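Local coordinates for protein giardin subunit alpha-1 (Giardia intestinalis, PDB 4EVF) that binds calcium and, in a calcium-dependent way, phosphatidylserine-containing membranes as an annexin, and takes part in the attachment of the parasite to the intestinal mucosa, at residues His75-Arg78 / Ala79-Arg83; Val111-Tyr114 / Thr115-Phe118; Glu124-Met127 / Lys128-Arg132; Arg250-Gly253 / Met254-Lys258. One frame throughout, in Å; residues are numbered along the deposited sequence.

All four are local contacts, roughly one turn apart, along or at the end of a helix, and they illustrate how side chains vary with depth in an all-helical annexin. Contacts 1 and 4 are buried and touch each other: helix 74-87 meets helix 245-255 through methionines, a histidine and arginines. Contacts 2 and 3 lie farther out, about 19 and 20 Å from the chain centre to their own centres, and mix aromatic packing with charged residues at the surface. Contact 2 also packs against contact 1 and reaches contact 3 through a tyrosine hydroxyl. Contact 1 lies wholly inside its helix, whereas contacts 2, 3 and 4 run to where theirs give out.

Contact 1: His75-Arg78 / Ala79-Arg83; sequences HEVR and AQHIR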
loop_
_atom_site.group_PDB
_atom_site.type_symbol
_atom_site.label_atom_id
_atom_site.label_comp_id
_atom_site.label_asym_id
_atom_site.label_seq_id
_atom_site.Cartn_x
_atom_site.Cartn_y
_atom_site.Cartn_z
ATOM N N HIS A 75 2.207 -11.921 -0.937
ATOM C CA HIS A 75 2.736 -11.948 0.425
ATOM C C HIS A 75 4.250 -12.102 0.396
ATOM O O HIS A 75 4.958 -11.474 1.189
ATOM C CB HIS A 75 2.067 -13.068 1.235
ATOM C CG HIS A 75 0.573 -12.996 1.210
ATOM N ND1 HIS A 75 -0.216 -14.033 0.758
ATOM C CD2 HIS A 75 -0.276 -11.995 1.544
ATOM C CE1 HIS A 75 -1.487 -13.677 0.827
ATOM N NE2 HIS A 75 -1.552 -12.447 1.300
ATOM N N GLU A 76 4.750 -12.910 -0.541
ATOM C CA GLU A 76 6.194 -12.989 -0.780
ATOM C C GLU A 76 6.734 -11.674 -1.339
ATOM O O GLU A 76 7.843 -11.250 -0.992
ATOM C CB GLU A 76 6.537 -14.126 -1.740
ATOM C CG GLU A 76 6.427 -15.491 -1.104
ATOM C CD GLU A 76 6.605 -16.620 -2.103
ATOM O OE1 GLU A 76 6.867 -16.337 -3.291
ATOM O OE2 GLU A 76 6.482 -17.798 -1.698
ATOM N N VAL A 77 5.952 -11.058 -2.221
ATOM C CA VAL A 77 6.271 -9.734 -2.749
ATOM C C VAL A 77 6.417 -8.731 -1.604
ATOM O O VAL A 77 7.473 -8.117 -1.439
ATOM C CB VAL A 77 5.201 -9.250 -3.749
ATOM C CG1 VAL A 77 5.436 -7.778 -4.126
ATOM C CG2 VAL A 77 5.188 -10.130 -4.996
ATOM N N ARG A 78 5.360 -8.581 -0.807
ATOM C CA ARG A 78 5.387 -7.661 0.330
ATOM C C ARG A 78 6.527 -7.957 1.305
ATOM O O ARG A 78 7.235 -7.043 1.749
ATOM C CB ARG A 78 4.033 -7.617 1.048
ATOM C CG ARG A 78 3.918 -6.512 2.102
ATOM C CD ARG A 78 2.573 -6.530 2.849
ATOM N NE ARG A 78 1.409 -6.230 2.007
ATOM C CZ ARG A 78 1.017 -4.997 1.687
ATOM N NH1 ARG A 78 -0.059 -4.805 0.930
ATOM N NH2 ARG A 78 1.711 -3.950 2.116
ATOM N N ALA A 79 6.721 -9.232 1.640
ATOM C CA ALA A 79 7.796 -9.621 2.546
ATOM C C ALA A 79 9.170 -9.185 2.032
ATOM O O ALA A 79 10.006 -8.715 2.808
ATOM C CB ALA A 79 7.784 -11.126 2.775
ATOM N N GLN A 80 9.406 -9.360 0.734
ATOM C CA GLN A 80 10.696 -9.004 0.133
ATOM C C GLN A 80 10.895 -7.479 0.113
ATOM O O GLN A 80 12.005 -6.981 0.347
ATOM C CB GLN A 80 10.823 -9.585 -1.283
ATOM C CG GLN A 80 12.128 -9.226 -1.993
ATOM C CD GLN A 80 13.339 -9.877 -1.363
ATOM O OE1 GLN A 80 14.286 -9.199 -0.944
ATOM N NE2 GLN A 80 13.323 -11.200 -1.298
ATOM N N HIS A 81 9.819 -6.745 -0.165
ATOM C CA HIS A 81 9.845 -5.279 -0.073
ATOM C C HIS A 81 10.259 -4.831 1.328
ATOM O O HIS A 81 11.062 -3.907 1.491
ATOM C CB HIS A 81 8.476 -4.692 -0.394
ATOM C CG HIS A 81 8.136 -4.683 -1.850
ATOM N ND1 HIS A 81 9.078 -4.497 -2.841
ATOM C CD2 HIS A 81 6.947 -4.821 -2.483
ATOM C CE1 HIS A 81 8.483 -4.529 -4.021
ATOM N NE2 HIS A 81 7.189 -4.727 -3.830
ATOM N N ILE A 82 9.699 -5.485 2.340
ATOM C CA ILE A 82 10.019 -5.176 3.734
ATOM C C ILE A 82 11.478 -5.510 4.088
ATOM O O ILE A 82 12.148 -4.754 4.795
ATOM C CB ILE A 82 9.050 -5.900 4.690
ATOM C CG1 ILE A 82 7.632 -5.343 4.521
ATOM C CG2 ILE A 82 9.532 -5.797 6.129
ATOM C CD1 ILE A 82 6.589 -6.029 5.395
ATOM N N ARG A 83 11.956 -6.647 3.601
ATOM C CA ARG A 83 13.365 -6.989 3.697
ATOM C C ARG A 83 14.224 -5.889 3.068
ATOM O O ARG A 83 15.184 -5.395 3.674
ATOM C CB ARG A 83 13.628 -8.307 2.959
ATOM C CG ARG A 83 14.192 -9.409 3.841
ATOM C CD ARG A 83 15.535 -9.045 4.432
ATOM N NE ARG A 83 15.823 -9.866 5.601
ATOM C CZ ARG A 83 16.839 -10.718 5.687
ATOM N NH1 ARG A 83 17.685 -10.859 4.672
ATOM N NH2 ARG A 83 17.016 -11.422 6.795
#
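In the buried part of helix 74-87, Val-77 and His-81 sit one turn apart and run alongside each other. Val-77 CG1 is the branch that does the touching: it stands 3.5 Å from His-81 NE2 and 3.7 Å from His-81 CD2. A chi1 of 171° swings this methyl opposite the backbone N and next to the carbonyl carbon, which carries it along the helix toward the imidazole. The imidazole also has the carbonyl oxygen of Val-77 over one of its faces, 3.5 Å from His-81 CG. That oxygen accepts the backbone bond from His-81 N, 3.0 Å long. This i+4 to i backbone bond is the one that repeats along an alpha helix, here in a stretch that falls within the range predicted for the second annexin repeat. One residue on, Ile-82 CG1 comes within 3.3 Å of Arg-78 O, the oxygen that accepts Ile-82 N, and Ile-82 CD1 reaches the aliphatic stem at Arg-78 CG, 4.3 Å away. The extended first part of the arginine carries it away from the helix, and the turn at chi3, -65°, directs its end. There the carbonyl of Thr-98 hydrogen-bonds Arg-78 NH2. Toward the start of the helix, Ala-79 CB rests 3.3 Å from His-75 O, while His-75 NE2 is hydrogen-bonded to Asp-106 OD1. Ile-82 packs on Trp-107 of helix 104-118, and His-81 on Arg-249 of helix 245-255.

Contact 2: Val111-Tyr114 / Thr115-Phe118; sequences VAAY and TRMF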
loop_
_atom_site.group_PDB
_atom_site.type_symbol
_atom_site.label_atom_id
_atom_site.label_comp_id
_atom_site.label_asym_id
_atom_site.label_seq_id
_atom_site.Cartn_x
_atom_site.Cartn_y
_atom_site.Cartn_z
ATOM N N VAL A 111 3.697 -12.030 7.144
ATOM C CA VAL A 111 4.543 -12.409 8.270
ATOM C C VAL A 111 4.966 -13.860 8.110
ATOM O O VAL A 111 6.118 -14.198 8.353
ATOM C CB VAL A 111 3.829 -12.215 9.624
ATOM C CG1 VAL A 111 4.599 -12.928 10.752
ATOM C CG2 VAL A 111 3.646 -10.724 9.926
ATOM N N ALA A 112 4.033 -14.710 7.689
ATOM C CA ALA A 112 4.341 -16.119 7.460
ATOM C C ALA A 112 5.313 -16.277 6.289
ATOM O O ALA A 112 6.240 -17.086 6.339
ATOM C CB ALA A 112 3.061 -16.935 7.240
ATOM N N ALA A 113 5.132 -15.476 5.244
ATOM C CA ALA A 113 6.022 -15.562 4.100
ATOM C C ALA A 113 7.436 -15.160 4.505
ATOM O O ALA A 113 8.415 -15.754 4.056
ATOM C CB ALA A 113 5.516 -14.703 2.958
ATOM N N TYR A 114 7.530 -14.164 5.379
ATOM C CA TYR A 114 8.816 -13.646 5.823
ATOM C C TYR A 114 9.608 -14.719 6.565
ATOM O O TYR A 114 10.816 -14.858 6.383
ATOM C CB TYR A 114 8.613 -12.418 6.708
ATOM C CG TYR A 114 9.869 -11.597 6.921
ATOM C CD1 TYR A 114 10.780 -11.926 7.924
ATOM C CD2 TYR A 114 10.140 -10.489 6.123
ATOM C CE1 TYR A 114 11.931 -11.180 8.123
ATOM C CE2 TYR A 114 11.296 -9.730 6.314
ATOM C CZ TYR A 114 12.185 -10.083 7.316
ATOM O OH TYR A 114 13.327 -9.336 7.515
ATOM N N THR A 115 8.923 -15.486 7.403
ATOM C CA THR A 115 9.580 -16.579 8.110
ATOM C C THR A 115 10.070 -17.636 7.130
ATOM O O THR A 115 11.176 -18.162 7.261
ATOM C CB THR A 115 8.647 -17.205 9.145
ATOM O OG1 THR A 115 8.386 -16.240 10.169
ATOM C CG2 THR A 115 9.284 -18.432 9.772
ATOM N N ARG A 116 9.250 -17.928 6.130
ATOM C CA ARG A 116 9.596 -18.940 5.152
ATOM C C ARG A 116 10.811 -18.512 4.345
ATOM O O ARG A 116 11.680 -19.323 4.039
ATOM C CB ARG A 116 8.408 -19.193 4.228
ATOM C CG ARG A 116 8.366 -20.587 3.630
ATOM C CD ARG A 116 7.028 -20.828 2.953
ATOM N NE ARG A 116 6.716 -19.729 2.048
ATOM C CZ ARG A 116 5.691 -18.896 2.191
ATOM N NH1 ARG A 116 4.837 -19.041 3.203
ATOM N NH2 ARG A 116 5.514 -17.923 1.303
ATOM N N MET A 117 10.869 -17.226 4.013
ATOM C CA MET A 117 11.891 -16.706 3.115
ATOM C C MET A 117 13.226 -16.421 3.811
ATOM O O MET A 117 14.293 -16.613 3.224
ATOM C CB MET A 117 11.374 -15.437 2.414
ATOM C CG MET A 117 10.104 -15.649 1.580
ATOM S SD MET A 117 9.287 -14.137 0.987
ATOM C CE MET A 117 10.321 -13.678 -0.408
ATOM N N PHE A 118 13.172 -15.959 5.057
ATOM C CA PHE A 118 14.382 -15.467 5.717
ATOM C C PHE A 118 14.679 -16.155 7.046
ATOM O O PHE A 118 15.717 -15.895 7.662
ATOM C CB PHE A 118 14.295 -13.951 5.919
ATOM C CG PHE A 118 13.860 -13.211 4.692
ATOM C CD1 PHE A 118 12.569 -12.713 4.589
ATOM C CD2 PHE A 118 14.734 -13.026 3.631
ATOM C CE1 PHE A 118 12.159 -12.031 3.458
ATOM C CE2 PHE A 118 14.330 -12.344 2.486
ATOM C CZ PHE A 118 13.040 -11.850 2.398
HETATM O O HOH W 1 7.924 -13.618 10.185
#
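Tyr-114 and Phe-118 form an edge-to-face aromatic pair in which Phe-118 CD1 points down onto the tyrosine ring, 3.5 Å above the plane and over its centre. The centroids are 4.6 Å apart and the planes meet at 52°, so the pair is tilted rather than strictly perpendicular. With CG opposite the backbone N (chi1 -165°), the Tyr-114 ring lies on the carbonyl side, toward the next turn and Phe-118. Alongside, the Arg-116 chain bends at chi3, 50°, and lays one face of its guanidinium over Ala-113, with Arg-116 NH2 3.6 Å from Ala-113 CB. Val-111 O is gripped twice: it takes the backbone bond of Thr-115 N at 3.2 Å and a hydrogen bond donated by a water, whose oxygen is 2.6 Å from Val-111 O. The same water is hydrogen-bonded to Thr-115 OG1 at 2.7 Å. Farther out, Tyr-114 OH is fixed by hydrogen bonds to Asp-125 OD2 and Arg-83 NE, and Arg-116 NH2 forms a salt bridge with Glu-76 OE2. These last turns of helix 104-118 are consistent with an amphipathic helix, Thr-115 and Arg-116 being exposed while Met-117 and Phe-118 pack on helix 74-87 of the annexin fold.

Contact 3: Glu124-Met127 / Lys128-Arg132; sequences EDFM and KDVGR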
loop_
_atom_site.group_PDB
_atom_site.type_symbol
_atom_site.label_atom_id
_atom_site.label_comp_id
_atom_site.label_asym_id
_atom_site.label_seq_id
_atom_site.Cartn_x
_atom_site.Cartn_y
_atom_site.Cartn_z
ATOM N N GLU A 124 10.222 -8.663 14.751
ATOM C CA GLU A 124 11.475 -8.595 15.497
ATOM C C GLU A 124 12.577 -7.915 14.681
ATOM O O GLU A 124 13.253 -7.007 15.176
ATOM C CB GLU A 124 11.899 -10.004 15.908
ATOM C CG GLU A 124 12.755 -10.066 17.152
ATOM C CD GLU A 124 12.592 -11.388 17.894
ATOM O OE1 GLU A 124 13.607 -11.914 18.397
ATOM O OE2 GLU A 124 11.450 -11.898 17.977
ATOM N N ASP A 125 12.751 -8.351 13.432
ATOM C CA ASP A 125 13.708 -7.736 12.506
ATOM C C ASP A 125 13.413 -6.255 12.294
ATOM O O ASP A 125 14.323 -5.436 12.205
ATOM C CB ASP A 125 13.662 -8.427 11.141
ATOM C CG ASP A 125 14.703 -9.522 10.996
ATOM O OD1 ASP A 125 15.344 -9.890 12.010
ATOM O OD2 ASP A 125 14.871 -10.021 9.856
ATOM N N PHE A 126 12.133 -5.926 12.180
ATOM C CA PHE A 126 11.701 -4.550 11.971
ATOM C C PHE A 126 12.067 -3.673 13.165
ATOM O O PHE A 126 12.773 -2.674 13.018
ATOM C CB PHE A 126 10.187 -4.504 11.733
ATOM C CG PHE A 126 9.693 -3.185 11.237
ATOM C CD1 PHE A 126 9.250 -2.218 12.124
ATOM C CD2 PHE A 126 9.654 -2.912 9.876
ATOM C CE1 PHE A 126 8.781 -0.992 11.668
ATOM C CE2 PHE A 126 9.184 -1.695 9.414
ATOM C CZ PHE A 126 8.748 -0.728 10.313
ATOM N N MET A 127 11.593 -4.042 14.350
ATOM C CA MET A 127 11.856 -3.224 15.537
ATOM C C MET A 127 13.357 -3.138 15.860
ATOM O O MET A 127 13.823 -2.136 16.403
ATOM C CB MET A 127 11.066 -3.719 16.752
ATOM C CG MET A 127 9.547 -3.688 16.573
ATOM S SD MET A 127 8.901 -2.112 15.957
ATOM C CE MET A 127 9.400 -0.965 17.244
ATOM N N LYS A 128 14.099 -4.189 15.519
ATOM C CA LYS A 128 15.548 -4.195 15.662
ATOM C C LYS A 128 16.146 -2.952 15.000
ATOM O O LYS A 128 16.940 -2.219 15.601
ATOM C CB LYS A 128 16.113 -5.466 15.023
ATOM C CG LYS A 128 17.629 -5.500 14.795
ATOM C CD LYS A 128 17.993 -6.691 13.903
ATOM C CE LYS A 128 19.383 -6.548 13.271
ATOM N NZ LYS A 128 20.472 -6.623 14.282
ATOM N N ASP A 129 15.735 -2.704 13.767
ATOM C CA ASP A 129 16.368 -1.671 12.955
ATOM C C ASP A 129 15.705 -0.310 13.123
ATOM O O ASP A 129 16.291 0.716 12.800
ATOM C CB ASP A 129 16.376 -2.077 11.481
ATOM C CG ASP A 129 17.600 -2.926 11.104
ATOM O OD1 ASP A 129 18.522 -3.064 11.934
ATOM O OD2 ASP A 129 17.643 -3.443 9.966
ATOM N N VAL A 130 14.480 -0.309 13.624
ATOM C CA VAL A 130 13.720 0.926 13.786
ATOM C C VAL A 130 13.806 1.526 15.202
ATOM O O VAL A 130 13.800 2.746 15.364
ATOM C CB VAL A 130 12.242 0.721 13.366
ATOM C CG1 VAL A 130 11.364 1.797 13.946
ATOM C CG2 VAL A 130 12.132 0.675 11.838
ATOM N N GLY A 131 13.888 0.682 16.228
ATOM C CA GLY A 131 13.986 1.187 17.594
ATOM C C GLY A 131 12.665 1.724 18.132
ATOM O O GLY A 131 11.621 1.570 17.496
ATOM N N ARG A 132 12.699 2.348 19.308
ATOM C CA ARG A 132 11.475 2.855 19.938
ATOM C C ARG A 132 11.667 4.251 20.515
ATOM O O ARG A 132 11.048 4.617 21.517
ATOM C CB ARG A 132 10.984 1.881 21.022
ATOM C CG ARG A 132 10.667 0.490 20.478
ATOM C CD ARG A 132 10.408 -0.533 21.577
ATOM N NE ARG A 132 9.916 -1.807 21.039
ATOM C CZ ARG A 132 10.696 -2.846 20.754
ATOM N NH1 ARG A 132 12.005 -2.771 20.950
ATOM N NH2 ARG A 132 10.175 -3.964 20.274
#
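Met-127 lies roughly perpendicular to the Arg-132 side chain where helix 122-130 gives way to loop. Its CB lies over a face of the guanidinium, 3.6 Å from Arg-132 NH2, and CG follows at 3.8 Å from the same nitrogen. Chi2, -50°, brings SD to the edge of the neighbouring Phe-126 ring, in its plane, and chi3, -61°, turns CE to within 3.4 Å of Gly-131 O and 3.8 Å of Arg-132 CG. The terminal methyl therefore touches both the helix-end backbone and the arginine stem. That stem is extended from CG to NE, which lets the guanidinium reach back along the helix; a salt bridge from Arg-132 NH2 to Glu-141 OE2 of helix 135-145 holds it there. Beside this cluster, Val-130 CG2 sits over the face of Phe-126 in a CH-pi contact, 4.1 Å from the ring centroid and 23° off its normal. The Phe-126 ring also meets that of Phe-95, while Val-130 packs on Trp-136. The backbone closes with Gly-131 N bonding to Met-127 O at 2.8 Å. Gly-131, with positive phi, is the first residue to leave helical geometry, as in the glycine-terminated C-caps that commonly end alpha helices.

Contact 4: Arg250-Gly253 / Met254-Lys258; sequences RITG and MMVDK
Arg-250 O receives the backbone N of Met-254 at 3.1 Å, and the same methionine folds its terminal methyl back beside that oxygen, Met-254 CE lying 3.3 Å from Arg-250 O. The chain is extended at chi2 and turns at chi3, -55°, which brings CE back. The following bonds are less regular. Met-255 N reaches Ile-251 O at 3.0 Å, but weakly. Val-256 N reaches Thr-252 O at 3.3 Å, with the donor standing well out of the carbonyl plane. Val-256 also puts CG1 in the crowded position between its N and carbonyl carbon, 3.4 Å from Thr-252 O, while Thr-252 CG2 packs against Val-256 CB at 3.9 Å. The buried hydroxyl of Thr-252 is satisfied twice, OG1 being hydrogen-bonded to Met-248 O and to Trp-292 NE1. Arg-250 leads its guanidinium away to a salt bridge between its NH2 and Asp-97 OD2, which would probably offset the buried charge. The segment, within the predicted fourth annexin repeat, packs against three helices: Met-254 meets Val-77 and Arg-78 of helix 74-87, Ile-251 meets Asp-97 of helix 92-100, and Thr-252 meets Leu-288 and Leu-291 of helix 284-292.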
loop_
_atom_site.group_PDB
_atom_site.type_symbol
_atom_site.label_atom_id
_atom_site.label_comp_id
_atom_site.label_asym_id
_atom_site.label_seq_id
_atom_site.Cartn_x
_atom_site.Cartn_y
_atom_site.Cartn_z
ATOM N N ARG A 250 5.804 -0.809 -5.770
ATOM C CA ARG A 250 5.388 -1.411 -4.513
ATOM C C ARG A 250 3.868 -1.431 -4.397
ATOM O O ARG A 250 3.278 -2.502 -4.330
ATOM C CB ARG A 250 6.032 -0.715 -3.310
ATOM C CG ARG A 250 7.544 -0.963 -3.215
ATOM C CD ARG A 250 8.106 -0.454 -1.891
ATOM N NE ARG A 250 7.912 0.988 -1.728
ATOM C CZ ARG A 250 8.845 1.907 -1.985
ATOM N NH1 ARG A 250 10.046 1.540 -2.411
ATOM N NH2 ARG A 250 8.577 3.196 -1.797
ATOM N N ILE A 251 3.229 -0.266 -4.413
ATOM C CA ILE A 251 1.793 -0.222 -4.133
ATOM C C ILE A 251 0.922 -0.783 -5.258
ATOM O O ILE A 251 -0.124 -1.390 -4.998
ATOM C CB ILE A 251 1.306 1.191 -3.697
ATOM C CG1 ILE A 251 1.160 2.140 -4.885
ATOM C CG2 ILE A 251 2.244 1.801 -2.654
ATOM C CD1 ILE A 251 0.893 3.581 -4.443
ATOM N N THR A 252 1.347 -0.610 -6.507
ATOM C CA THR A 252 0.584 -1.180 -7.618
ATOM C C THR A 252 0.704 -2.710 -7.634
ATOM O O THR A 252 -0.296 -3.413 -7.775
ATOM C CB THR A 252 0.999 -0.584 -8.973
ATOM O OG1 THR A 252 1.060 0.845 -8.861
ATOM C CG2 THR A 252 -0.004 -0.952 -10.052
ATOM N N GLY A 253 1.922 -3.212 -7.451
ATOM C CA GLY A 253 2.194 -4.641 -7.465
ATOM C C GLY A 253 1.505 -5.423 -6.356
ATOM O O GLY A 253 1.088 -6.567 -6.562
ATOM N N MET A 254 1.370 -4.801 -5.187
ATOM C CA MET A 254 0.777 -5.454 -4.021
ATOM C C MET A 254 -0.719 -5.225 -3.870
ATOM O O MET A 254 -1.417 -6.063 -3.303
ATOM C CB MET A 254 1.439 -4.955 -2.727
ATOM C CG MET A 254 2.854 -5.446 -2.480
ATOM S SD MET A 254 3.511 -4.810 -0.933
ATOM C CE MET A 254 3.300 -3.043 -1.115
ATOM N N MET A 255 -1.210 -4.083 -4.342
ATOM C CA MET A 255 -2.478 -3.570 -3.820
ATOM C C MET A 255 -3.455 -2.995 -4.838
ATOM O O MET A 255 -4.540 -2.546 -4.460
ATOM C CB MET A 255 -2.202 -2.509 -2.739
ATOM C CG MET A 255 -1.877 -3.090 -1.367
ATOM S SD MET A 255 -3.351 -3.716 -0.524
ATOM C CE MET A 255 -3.912 -2.249 0.350
ATOM N N VAL A 256 -3.090 -3.002 -6.116
ATOM C CA VAL A 256 -3.898 -2.292 -7.101
ATOM C C VAL A 256 -5.348 -2.783 -7.093
ATOM O O VAL A 256 -6.273 -1.970 -7.104
ATOM C CB VAL A 256 -3.291 -2.302 -8.533
ATOM C CG1 VAL A 256 -3.353 -3.684 -9.155
ATOM C CG2 VAL A 256 -4.016 -1.299 -9.421
ATOM N N ASP A 257 -5.545 -4.101 -7.037
ATOM C CA ASP A 257 -6.901 -4.661 -7.073
ATOM C C ASP A 257 -7.789 -4.190 -5.910
ATOM O O ASP A 257 -9.002 -4.040 -6.075
ATOM C CB ASP A 257 -6.869 -6.204 -7.150
ATOM C CG ASP A 257 -6.532 -6.866 -5.816
ATOM O OD1 ASP A 257 -5.719 -6.308 -5.048
ATOM O OD2 ASP A 257 -7.084 -7.957 -5.534
ATOM N N LYS A 258 -7.190 -3.967 -4.739
ATOM C CA LYS A 258 -7.959 -3.615 -3.544
ATOM C C LYS A 258 -8.211 -2.104 -3.425
ATOM O O LYS A 258 -9.017 -1.669 -2.605
ATOM C CB LYS A 258 -7.252 -4.103 -2.268
ATOM C CG LYS A 258 -6.852 -5.571 -2.248
ATOM C CD LYS A 258 -6.484 -6.014 -0.830
ATOM C CE LYS A 258 -6.034 -7.491 -0.777
ATOM N NZ LYS A 258 -6.693 -8.343 -1.797
#